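Local coordinates for protein disulfide-isomerase A4 (Rattus norvegicus, PDB 3EC3), which catalyses the rearrangement of disulfide bonds in proteins of the endoplasmic reticulum and is represented here by its two noncatalytic thioredoxin-like domains, b and b', at residues 18-23 / 56-61; 82-87 / 142-147; 138-143 / 153-158; 160-165 / 169-174. The protein carries 1 engineered substitution. All blocks are in the same frame, centred on the assembly; numbering follows the deposited sequence.

Contact 1: 18-23 / 56-61; sequences QEFLKD and KFHHTF
His58, which receives the ring of Phe20, is fixed first through its backbone: its carbonyl O is hydrogen-bonded to the hydroxyl of Tyr44, and its peptide groups pair with Ile29 and Gly31 of the adjoining parallel strand. With the strand so fixed, the CB of His58 points toward helix 14-23. Helix and strand backbones stay well apart, with Phe20 CA 10.7 Å from His58 CA, and two long aromatic side chains coming from opposite directions close the gap. In each, CG lies anti to the carbonyl carbon (chi1 -73° in Phe20, -56° in His58), which, with CB already pointing across, brings the two rings together. Phe20 touches with its outer carbons CE2 and CZ. Phe20 CE2 sits over one face of the imidazole, nearer its rim than its middle, and is 3.3 Å from His58 CE1; Phe20 CZ follows at 3.4 Å from the same CE1. The ring planes are inclined at 48°, an oblique pairing with centroids of Phe20 and His58 4.6 Å apart. Ile11 touches both side chains, and Phe20 also packs on Val28. Helix 14-23 thus covers one face of the sheet of this thioredoxin-like domain, while Phe57 and His59 turn to helix 39-51. Phenylalanine suits the helix as a bulky apolar spacer, and histidine offers that ring a flat face. Because ring carbons of Phe20 lie over the imidazole face of His58, the attraction is probably mainly dispersive.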
# COMPACT_ATOMS: atom_id res chain seq x y z
N GLN A 18 -1.09 -7.68 -16.77
CA GLN A 18 -0.29 -8.76 -16.15
C GLN A 18 1.09 -8.30 -15.67
O GLN A 18 1.52 -8.58 -14.55
CB GLN A 18 -0.22 -9.95 -17.11
CG GLN A 18 -1.63 -10.59 -17.32
CD GLN A 18 -1.67 -11.64 -18.45
OE1 GLN A 18 -1.04 -11.48 -19.48
NE2 GLN A 18 -2.44 -12.70 -18.25
N GLU A 19 1.77 -7.53 -16.50
CA GLU A 19 3.07 -6.97 -16.13
C GLU A 19 2.99 -5.99 -14.93
O GLU A 19 3.86 -5.98 -14.07
CB GLU A 19 3.68 -6.30 -17.36
CG GLU A 19 4.93 -5.48 -17.11
CD GLU A 19 5.42 -4.83 -18.40
OE1 GLU A 19 6.32 -5.41 -19.04
OE2 GLU A 19 4.85 -3.78 -18.80
N PHE A 20 1.96 -5.19 -14.87
CA PHE A 20 1.76 -4.32 -13.73
C PHE A 20 1.64 -5.13 -12.42
O PHE A 20 2.24 -4.77 -11.40
CB PHE A 20 0.55 -3.44 -13.94
CG PHE A 20 0.80 -2.34 -14.98
CD1 PHE A 20 2.09 -2.06 -15.41
CD2 PHE A 20 -0.23 -1.59 -15.47
CE1 PHE A 20 2.34 -1.06 -16.33
CE2 PHE A 20 0.01 -0.60 -16.41
CZ PHE A 20 1.31 -0.33 -16.82
N LEU A 21 0.94 -6.24 -12.50
CA LEU A 21 0.61 -6.95 -11.25
C LEU A 21 1.86 -7.69 -10.81
O LEU A 21 2.15 -7.85 -9.63
CB LEU A 21 -0.62 -7.84 -11.49
CG LEU A 21 -1.88 -7.01 -11.82
CD1 LEU A 21 -3.05 -7.83 -12.41
CD2 LEU A 21 -2.35 -6.14 -10.64
N LYS A 22 2.67 -8.11 -11.79
CA LYS A 22 3.86 -8.90 -11.52
C LYS A 22 5.08 -8.10 -11.11
O LYS A 22 5.81 -8.48 -10.19
CB LYS A 22 4.17 -9.72 -12.76
CG LYS A 22 3.31 -10.97 -12.90
CD LYS A 22 1.83 -10.66 -12.82
CE LYS A 22 1.05 -11.58 -13.73
NZ LYS A 22 -0.33 -11.14 -13.82
N ASP A 23 5.26 -6.95 -11.75
CA ASP A 23 6.49 -6.18 -11.68
C ASP A 23 6.32 -4.96 -10.84
O ASP A 23 7.31 -4.36 -10.41
CB ASP A 23 6.82 -5.62 -13.06
CG ASP A 23 7.35 -6.66 -13.99
OD1 ASP A 23 7.36 -7.85 -13.60
OD2 ASP A 23 7.73 -6.26 -15.13
N LYS A 56 -0.03 6.99 -10.41
CA LYS A 56 -0.10 6.74 -11.86
C LYS A 56 -1.50 6.19 -12.15
O LYS A 56 -1.96 5.27 -11.43
CB LYS A 56 0.90 5.64 -12.28
CG LYS A 56 2.41 5.97 -12.09
CD LYS A 56 2.94 6.68 -13.29
CE LYS A 56 3.16 8.15 -12.99
NZ LYS A 56 3.89 8.84 -14.10
N PHE A 57 -2.12 6.68 -13.22
CA PHE A 57 -3.47 6.25 -13.62
C PHE A 57 -3.50 5.60 -15.01
O PHE A 57 -2.80 6.08 -15.95
CB PHE A 57 -4.36 7.51 -13.63
CG PHE A 57 -4.62 8.06 -12.25
CD1 PHE A 57 -3.71 8.95 -11.67
CD2 PHE A 57 -5.76 7.70 -11.54
CE1 PHE A 57 -3.95 9.46 -10.39
CE2 PHE A 57 -6.02 8.24 -10.27
CZ PHE A 57 -5.09 9.11 -9.69
N HIS A 58 -4.31 4.55 -15.17
CA HIS A 58 -4.46 3.91 -16.46
C HIS A 58 -5.95 3.80 -16.76
O HIS A 58 -6.78 3.95 -15.83
CB HIS A 58 -3.84 2.52 -16.45
CG HIS A 58 -2.40 2.54 -16.05
ND1 HIS A 58 -1.38 2.63 -16.97
CD2 HIS A 58 -1.82 2.56 -14.83
CE1 HIS A 58 -0.22 2.66 -16.33
NE2 HIS A 58 -0.46 2.61 -15.02
N HIS A 59 -6.26 3.54 -18.02
CA HIS A 59 -7.66 3.31 -18.42
C HIS A 59 -7.73 2.33 -19.54
O HIS A 59 -6.76 2.10 -20.23
CB HIS A 59 -8.38 4.62 -18.81
CG HIS A 59 -7.79 5.29 -20.01
ND1 HIS A 59 -6.77 6.20 -19.93
CD2 HIS A 59 -8.10 5.19 -21.33
CE1 HIS A 59 -6.49 6.66 -21.14
NE2 HIS A 59 -7.29 6.07 -22.01
N THR A 60 -8.89 1.69 -19.69
CA THR A 60 -9.06 0.82 -20.82
C THR A 60 -10.51 0.87 -21.30
O THR A 60 -11.44 1.09 -20.49
CB THR A 60 -8.64 -0.65 -20.46
OG1 THR A 60 -8.69 -1.45 -21.65
CG2 THR A 60 -9.57 -1.27 -19.42
N PHE A 61 -10.69 0.67 -22.59
CA PHE A 61 -12.03 0.54 -23.13
C PHE A 61 -12.27 -0.88 -23.66
O PHE A 61 -13.24 -1.13 -24.37
CB PHE A 61 -12.24 1.55 -24.27
CG PHE A 61 -11.78 2.93 -23.95
CD1 PHE A 61 -10.81 3.54 -24.74
CD2 PHE A 61 -12.30 3.61 -22.85
CE1 PHE A 61 -10.36 4.84 -24.45
CE2 PHE A 61 -11.87 4.94 -22.54
CZ PHE A 61 -10.91 5.54 -23.34

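Contact 2: 82-87 / 142-147; sequences EKFQSK and VDFSFD
Lys83 is unusual in lying against two aromatic rings at once, with its hydrocarbon chain fitted into the corner between Phe84 and Phe144. Its CG stands 3.8 Å above the centre of the Phe84 ring, and its CD lies over a face of Phe144, 4.0 Å from that ring's centroid in a CH-pi contact. Lys83 CE continues to Phe144 CB at 3.7 Å. With CG between the backbone N and the carbonyl carbon (chi1 62°) and further bends at chi3 and chi4, the chain curls around the rings while its ammonium group hydrogen-bonds to Gly24 O. Lysine suits the place because its methylenes are apolar and its charged end can reach past the rings to a carbonyl. The edge of Phe84 is turned toward the face of Phe144 in an offset edge-to-face pair, planes at 86°, with Phe84 CE2 3.8 Å from Phe144 CZ. Beside Phe144 the loop is shaped by an Asx turn, in which Asp143 OD1 accepts from Ser145 N at 2.9 Å; Ser145 OG also donates to OD1, from above the carboxylate plane. Phe84 packs on Pro116 and His120. This is a loop-to-loop interdomain junction, joining two consecutive thioredoxin-like domains as in the b-b' tandem of the protein disulfide isomerases.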
# COMPACT_ATOMS: atom_id res chain seq x y z
N GLU A 82 1.12 -8.45 -7.06
CA GLU A 82 1.08 -9.74 -6.39
C GLU A 82 1.88 -9.70 -5.08
O GLU A 82 1.48 -10.30 -4.08
CB GLU A 82 1.72 -10.85 -7.26
CG GLU A 82 0.93 -11.33 -8.49
CD GLU A 82 1.28 -12.82 -8.94
OE1 GLU A 82 2.27 -13.44 -8.47
OE2 GLU A 82 0.52 -13.40 -9.78
N LYS A 83 3.05 -9.06 -5.11
CA LYS A 83 3.91 -9.03 -3.88
C LYS A 83 3.22 -8.36 -2.67
O LYS A 83 3.65 -8.56 -1.52
CB LYS A 83 5.26 -8.36 -4.22
CG LYS A 83 5.12 -6.89 -4.66
CD LYS A 83 6.49 -6.13 -4.77
CE LYS A 83 7.43 -6.74 -5.86
NZ LYS A 83 6.76 -6.60 -7.23
N PHE A 84 2.17 -7.58 -2.91
CA PHE A 84 1.40 -6.92 -1.82
C PHE A 84 0.02 -7.46 -1.53
O PHE A 84 -0.68 -6.93 -0.63
CB PHE A 84 1.34 -5.41 -1.97
CG PHE A 84 2.68 -4.79 -2.06
CD1 PHE A 84 2.94 -3.84 -3.05
CD2 PHE A 84 3.72 -5.21 -1.20
CE1 PHE A 84 4.22 -3.29 -3.16
CE2 PHE A 84 4.98 -4.65 -1.31
CZ PHE A 84 5.21 -3.71 -2.29
N GLN A 85 -0.36 -8.54 -2.23
CA GLN A 85 -1.70 -9.13 -2.01
C GLN A 85 -1.66 -9.94 -0.72
O GLN A 85 -0.58 -10.28 -0.24
CB GLN A 85 -2.02 -10.08 -3.18
CG GLN A 85 -2.27 -9.26 -4.44
CD GLN A 85 -2.36 -10.09 -5.70
OE1 GLN A 85 -2.21 -11.31 -5.68
NE2 GLN A 85 -2.57 -9.40 -6.83
N SER A 86 -2.84 -10.32 -0.18
CA SER A 86 -2.84 -11.17 1.02
C SER A 86 -4.16 -11.91 1.10
O SER A 86 -5.14 -11.52 0.42
CB SER A 86 -2.65 -10.40 2.34
OG SER A 86 -3.87 -9.74 2.72
N LYS A 87 -4.19 -12.94 1.93
CA LYS A 87 -5.46 -13.68 2.16
C LYS A 87 -6.58 -12.83 2.74
O LYS A 87 -7.76 -13.24 2.72
CB LYS A 87 -5.21 -14.84 3.15
CG LYS A 87 -3.99 -15.59 2.91
CD LYS A 87 -3.76 -16.65 4.01
CE LYS A 87 -3.44 -16.06 5.38
NZ LYS A 87 -2.75 -17.11 6.22
N VAL A 142 14.62 -6.30 3.17
CA VAL A 142 13.43 -6.44 2.29
C VAL A 142 13.90 -6.62 0.86
O VAL A 142 14.60 -5.76 0.34
CB VAL A 142 12.49 -5.18 2.41
CG1 VAL A 142 11.35 -5.24 1.35
CG2 VAL A 142 11.89 -5.12 3.83
N ASP A 143 13.58 -7.75 0.23
CA ASP A 143 14.14 -8.03 -1.07
C ASP A 143 13.14 -8.92 -1.81
O ASP A 143 12.96 -10.09 -1.45
CB ASP A 143 15.54 -8.68 -0.92
CG ASP A 143 16.21 -8.95 -2.26
OD1 ASP A 143 15.50 -8.91 -3.29
OD2 ASP A 143 17.44 -9.18 -2.28
N PHE A 144 12.48 -8.35 -2.84
CA PHE A 144 11.46 -9.07 -3.59
C PHE A 144 12.00 -9.80 -4.84
O PHE A 144 11.20 -10.31 -5.68
CB PHE A 144 10.31 -8.10 -3.98
CG PHE A 144 9.51 -7.65 -2.80
CD1 PHE A 144 9.71 -6.39 -2.24
CD2 PHE A 144 8.52 -8.49 -2.27
CE1 PHE A 144 8.95 -5.98 -1.09
CE2 PHE A 144 7.77 -8.11 -1.13
CZ PHE A 144 7.98 -6.82 -0.58
N SER A 145 13.32 -9.85 -5.00
CA SER A 145 13.90 -10.57 -6.13
C SER A 145 13.60 -12.08 -5.97
O SER A 145 13.31 -12.56 -4.85
CB SER A 145 15.44 -10.32 -6.19
OG SER A 145 16.09 -11.01 -5.09
N PHE A 146 13.71 -12.83 -7.07
CA PHE A 146 13.43 -14.26 -7.08
C PHE A 146 14.11 -15.03 -5.92
O PHE A 146 13.47 -15.86 -5.23
CB PHE A 146 13.89 -14.84 -8.44
CG PHE A 146 13.54 -16.30 -8.63
CD1 PHE A 146 14.51 -17.30 -8.50
CD2 PHE A 146 12.22 -16.68 -8.92
CE1 PHE A 146 14.19 -18.68 -8.67
CE2 PHE A 146 11.87 -18.05 -9.09
CZ PHE A 146 12.83 -19.04 -8.96
N ASP A 147 15.39 -14.78 -5.70
CA ASP A 147 16.13 -15.54 -4.69
C ASP A 147 15.79 -15.20 -3.24
O ASP A 147 16.11 -16.01 -2.32
CB ASP A 147 17.69 -15.44 -4.89
CG ASP A 147 18.18 -16.27 -6.03
OD1 ASP A 147 17.44 -17.17 -6.49
OD2 ASP A 147 19.33 -16.04 -6.51

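Contact 3: 138-143 / 153-158; sequences VYYSVD and QFWRNK
Tyr140 carries CG between its backbone N and carbonyl carbon (chi1 62°), whereas Trp155 has CG beside the backbone N (chi1 -67°); the tyrosine ring thereby reaches the helix, and the indole swings off to one side of it. What lands on the phenol is chiefly the root of the tryptophan: Trp155 CB lies over one face, 3.8 Å from the centroid of the Tyr140 ring, and approaches Tyr140 CZ to 3.5 Å. The edge of the indole's five-membered ring is turned toward the same phenol, edge-to-face with planes inclined at 53°. Val142 CG2 covers the opposite face of Tyr140, 4.0 Å above its plane. Strand 135-140 and helix 149-163 are the first two elements of a beta-alpha-beta unit of the second thioredoxin-like domain, and a large aromatic residue suits the gap between them. The buried phenolic oxygen is hydrogen-bonded with Thr152 O; Arg156 N is also near it, but at an angle too poor for a bond. One turn along the helix from Gln153, Arg156 stretches away from the phenol, its NH1 donating almost straight to Gln153 OE1 at 3.1 Å. NE also donates to Val118 O and NH1 to Gln85 O of the preceding domain.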
# COMPACT_ATOMS: atom_id res chain seq x y z
N VAL A 138 7.86 -2.27 10.39
CA VAL A 138 8.66 -3.46 10.68
C VAL A 138 9.90 -3.47 9.78
O VAL A 138 9.81 -3.51 8.54
CB VAL A 138 7.82 -4.77 10.58
CG1 VAL A 138 8.69 -6.02 10.77
CG2 VAL A 138 6.66 -4.76 11.62
N TYR A 139 11.08 -3.43 10.42
CA TYR A 139 12.34 -3.29 9.71
C TYR A 139 13.10 -4.63 9.58
O TYR A 139 13.30 -5.35 10.56
CB TYR A 139 13.27 -2.34 10.48
CG TYR A 139 12.73 -0.95 10.72
CD1 TYR A 139 12.05 -0.65 11.90
CD2 TYR A 139 12.93 0.08 9.81
CE1 TYR A 139 11.56 0.64 12.15
CE2 TYR A 139 12.43 1.38 10.05
CZ TYR A 139 11.75 1.63 11.23
OH TYR A 139 11.25 2.89 11.51
N TYR A 140 13.55 -4.90 8.37
CA TYR A 140 14.38 -6.07 8.10
C TYR A 140 15.00 -5.98 6.72
O TYR A 140 14.96 -4.94 6.09
CB TYR A 140 13.63 -7.41 8.30
CG TYR A 140 12.41 -7.67 7.41
CD1 TYR A 140 11.16 -7.14 7.74
CD2 TYR A 140 12.52 -8.48 6.28
CE1 TYR A 140 10.04 -7.42 6.97
CE2 TYR A 140 11.40 -8.76 5.47
CZ TYR A 140 10.16 -8.22 5.84
OH TYR A 140 9.06 -8.49 5.09
N SER A 141 15.60 -7.07 6.24
CA SER A 141 16.17 -7.07 4.89
C SER A 141 15.07 -7.34 3.88
O SER A 141 14.62 -8.49 3.74
CB SER A 141 17.32 -8.09 4.79
OG SER A 141 17.79 -8.19 3.47
N VAL A 142 14.62 -6.30 3.17
CA VAL A 142 13.43 -6.44 2.29
C VAL A 142 13.90 -6.62 0.86
O VAL A 142 14.60 -5.76 0.34
CB VAL A 142 12.49 -5.18 2.41
CG1 VAL A 142 11.35 -5.24 1.35
CG2 VAL A 142 11.89 -5.12 3.83
N ASP A 143 13.58 -7.75 0.23
CA ASP A 143 14.14 -8.03 -1.07
C ASP A 143 13.14 -8.92 -1.81
O ASP A 143 12.96 -10.09 -1.45
CB ASP A 143 15.54 -8.68 -0.92
CG ASP A 143 16.21 -8.95 -2.26
OD1 ASP A 143 15.50 -8.91 -3.29
OD2 ASP A 143 17.44 -9.18 -2.28
N GLN A 153 8.60 -12.49 2.22
CA GLN A 153 7.15 -12.74 2.42
C GLN A 153 6.91 -13.50 3.71
O GLN A 153 5.88 -13.31 4.36
CB GLN A 153 6.58 -13.55 1.25
CG GLN A 153 6.49 -12.72 -0.10
CD GLN A 153 5.55 -11.50 -0.05
OE1 GLN A 153 4.93 -11.22 0.96
NE2 GLN A 153 5.44 -10.79 -1.18
N PHE A 154 7.87 -14.35 4.08
CA PHE A 154 7.81 -15.03 5.39
C PHE A 154 7.56 -14.00 6.49
O PHE A 154 6.64 -14.15 7.32
CB PHE A 154 9.07 -15.83 5.68
CG PHE A 154 9.09 -16.43 7.08
CD1 PHE A 154 9.76 -15.79 8.11
CD2 PHE A 154 8.41 -17.62 7.35
CE1 PHE A 154 9.78 -16.35 9.43
CE2 PHE A 154 8.40 -18.18 8.64
CZ PHE A 154 9.08 -17.54 9.68
N TRP A 155 8.40 -12.98 6.53
CA TRP A 155 8.27 -11.95 7.55
C TRP A 155 7.07 -11.03 7.34
O TRP A 155 6.41 -10.63 8.32
CB TRP A 155 9.54 -11.13 7.60
CG TRP A 155 10.69 -11.97 8.12
CD1 TRP A 155 11.79 -12.37 7.43
CD2 TRP A 155 10.81 -12.52 9.43
NE1 TRP A 155 12.64 -13.11 8.26
CE2 TRP A 155 12.04 -13.23 9.49
CE3 TRP A 155 10.01 -12.46 10.59
CZ2 TRP A 155 12.47 -13.86 10.63
CZ3 TRP A 155 10.45 -13.12 11.74
CH2 TRP A 155 11.65 -13.82 11.73
N ARG A 156 6.83 -10.65 6.09
CA ARG A 156 5.64 -9.86 5.79
C ARG A 156 4.36 -10.54 6.28
O ARG A 156 3.43 -9.85 6.78
CB ARG A 156 5.59 -9.55 4.25
CG ARG A 156 4.60 -8.42 3.88
CD ARG A 156 4.50 -8.37 2.31
NE ARG A 156 3.19 -7.92 2.05
CZ ARG A 156 2.16 -8.56 1.60
NH1 ARG A 156 2.15 -9.81 1.03
NH2 ARG A 156 1.09 -7.82 1.60
N ASN A 157 4.30 -11.87 6.16
CA ASN A 157 3.17 -12.63 6.59
C ASN A 157 2.92 -12.46 8.12
O ASN A 157 1.80 -12.39 8.55
CB ASN A 157 3.36 -14.10 6.24
CG ASN A 157 3.11 -14.39 4.77
OD1 ASN A 157 3.54 -15.43 4.25
ND2 ASN A 157 2.39 -13.50 4.10
N LYS A 158 3.98 -12.37 8.92
CA LYS A 158 3.82 -12.17 10.39
C LYS A 158 3.22 -10.82 10.67
O LYS A 158 2.41 -10.66 11.62
CB LYS A 158 5.19 -12.27 11.06
CG LYS A 158 5.77 -13.70 11.01
CD LYS A 158 7.07 -13.72 11.83
CE LYS A 158 7.55 -15.10 12.25
NZ LYS A 158 6.86 -16.21 11.57

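Contact 4: 160-165 / 169-174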
# COMPACT_ATOMS: atom_id res chain seq x y z
N LEU A 160 1.26 -9.09 8.51
CA LEU A 160 -0.13 -9.10 8.03
C LEU A 160 -1.11 -9.69 9.06
O LEU A 160 -2.26 -9.21 9.25
CB LEU A 160 -0.18 -9.97 6.78
CG LEU A 160 0.21 -9.31 5.44
CD1 LEU A 160 0.51 -10.40 4.40
CD2 LEU A 160 -0.95 -8.41 4.96
N GLU A 161 -0.64 -10.72 9.75
CA GLU A 161 -1.41 -11.28 10.89
C GLU A 161 -1.81 -10.27 11.97
O GLU A 161 -2.89 -10.41 12.56
CB GLU A 161 -0.69 -12.49 11.47
CG GLU A 161 -0.59 -13.64 10.47
CD GLU A 161 -1.96 -14.23 10.11
OE1 GLU A 161 -2.78 -14.49 11.02
OE2 GLU A 161 -2.23 -14.45 8.92
N VAL A 162 -0.97 -9.27 12.24
CA VAL A 162 -1.31 -8.24 13.22
C VAL A 162 -2.08 -7.12 12.54
O VAL A 162 -3.11 -6.63 13.05
CB VAL A 162 -0.02 -7.71 13.92
CG1 VAL A 162 -0.36 -6.69 15.02
CG2 VAL A 162 0.76 -8.90 14.60
N ALA A 163 -1.58 -6.68 11.39
CA ALA A 163 -2.21 -5.60 10.65
C ALA A 163 -3.71 -5.78 10.49
O ALA A 163 -4.47 -4.80 10.61
CB ALA A 163 -1.50 -5.42 9.24
N LYS A 164 -4.18 -6.99 10.21
CA LYS A 164 -5.61 -7.19 9.91
C LYS A 164 -6.48 -6.92 11.13
O LYS A 164 -7.68 -6.70 10.99
CB LYS A 164 -5.89 -8.61 9.45
CG LYS A 164 -5.63 -9.64 10.51
CD LYS A 164 -6.50 -10.86 10.24
CE LYS A 164 -5.86 -12.10 10.88
NZ LYS A 164 -5.61 -11.84 12.31
N ASP A 165 -5.86 -6.95 12.30
CA ASP A 165 -6.58 -6.76 13.58
C ASP A 165 -6.62 -5.32 14.06
O ASP A 165 -7.41 -4.97 14.99
CB ASP A 165 -5.95 -7.63 14.65
CG ASP A 165 -6.33 -9.08 14.50
OD1 ASP A 165 -7.35 -9.36 13.83
OD2 ASP A 165 -5.62 -9.95 15.05
N TYR A 169 -4.64 1.51 12.41
CA TYR A 169 -3.24 1.91 12.18
C TYR A 169 -2.80 1.43 10.79
O TYR A 169 -3.33 0.44 10.30
CB TYR A 169 -2.32 1.28 13.23
CG TYR A 169 -2.78 1.54 14.66
CD1 TYR A 169 -3.30 2.79 15.03
CD2 TYR A 169 -2.70 0.54 15.63
CE1 TYR A 169 -3.73 3.06 16.35
CE2 TYR A 169 -3.13 0.79 16.96
CZ TYR A 169 -3.64 2.03 17.31
OH TYR A 169 -4.06 2.25 18.60
N THR A 170 -1.84 2.15 10.21
CA THR A 170 -1.19 1.74 8.93
C THR A 170 0.05 0.91 9.30
O THR A 170 0.74 1.25 10.26
CB THR A 170 -0.79 2.97 8.13
OG1 THR A 170 -1.94 3.85 8.00
CG2 THR A 170 -0.22 2.59 6.75
N PHE A 171 0.29 -0.21 8.60
CA PHE A 171 1.46 -1.08 8.87
C PHE A 171 2.26 -1.12 7.58
O PHE A 171 1.68 -1.07 6.47
CB PHE A 171 1.03 -2.49 9.20
CG PHE A 171 0.37 -2.69 10.57
CD1 PHE A 171 -0.89 -2.19 10.85
CD2 PHE A 171 1.02 -3.44 11.55
CE1 PHE A 171 -1.49 -2.41 12.10
CE2 PHE A 171 0.42 -3.66 12.82
CZ PHE A 171 -0.83 -3.14 13.09
N ALA A 172 3.58 -1.17 7.71
CA ALA A 172 4.44 -1.29 6.53
C ALA A 172 5.69 -2.06 6.92
O ALA A 172 6.11 -2.02 8.11
CB ALA A 172 4.83 0.10 6.01
N ILE A 173 6.30 -2.74 5.95
CA ILE A 173 7.63 -3.28 6.19
C ILE A 173 8.61 -2.26 5.58
O ILE A 173 8.26 -1.50 4.66
CB ILE A 173 7.81 -4.68 5.53
CG1 ILE A 173 7.70 -4.56 4.00
CG2 ILE A 173 6.82 -5.73 6.19
CD1 ILE A 173 8.09 -5.87 3.26
N ALA A 174 9.83 -2.21 6.11
CA ALA A 174 10.82 -1.23 5.68
C ALA A 174 12.19 -1.90 5.67
O ALA A 174 12.48 -2.75 6.53
CB ALA A 174 10.83 -0.01 6.61
O HOH W 1 -4.07 -2.13 9.43
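Ala163 and Phe171 meet where the packing is tightest, whereas the following residues, Lys164 and Asp165, lie on a looser, partly exposed side. Phe171 presents a face of its ring to the helix, and Ala163 CA stands 3.5 Å from the ring centroid, almost exactly on the normal. Ala163 CB comes down beside it, 3.6 Å from Phe171 CG. Alanine suits this place because its small side chain lets the flat ring lie directly against the helix backbone in a CH-pi contact. Phe171 has CG anti to its carbonyl carbon (chi1 -72°), which carries the ring from the strand to this surface. Val162 completes the apolar patch at about a right angle to the phenylalanine, its CG1 branch 3.8 Å from Phe171 CE2; Val162 also packs on Leu219 of helix 216-227. Polar groups lie around this core in two places. Between the segments a water lies 2.9 Å from Ala163 O and 2.8 Å from Tyr169 O, between the two carbonyls. Farther out, Lys164 NZ curls back to Glu161 O, meeting it at 3.1 Å in the carbonyl plane on a lone pair, and forms a salt bridge with Asp165 OD2, which has a second partner in Arg220. A helix handing over to the next parallel strand through a short turn is the second half of a beta-alpha-beta crossover, here belonging to a thioredoxin-like fold.

In the fold
The contacts follow the chain from one thioredoxin-like domain into the next. Contact 1 lies within the first domain; contacts 3 and 4 lie within the second, sharing helix 149-163 and meeting neighbouring strands 135-140 and 170-175 of one sheet. Contact 2 bridges the domains and shares Val142 and Asp143 with contact 3, whose centre is about 9 Å from its own. Contact 1 is about 18 Å from contact 2, centre to centre, yet they touch through a probable hydrogen bond, Leu21 O to Glu82 N, 2.8 Å. Contacts 1 and 4, about 25 Å apart between centres, flank the chain's centre. Residues 82-87 thus touch helix 14-23 of the first domain and, through Gln153 and Arg156, helix 149-163 of the second, consistent with a defined b-b' arrangement.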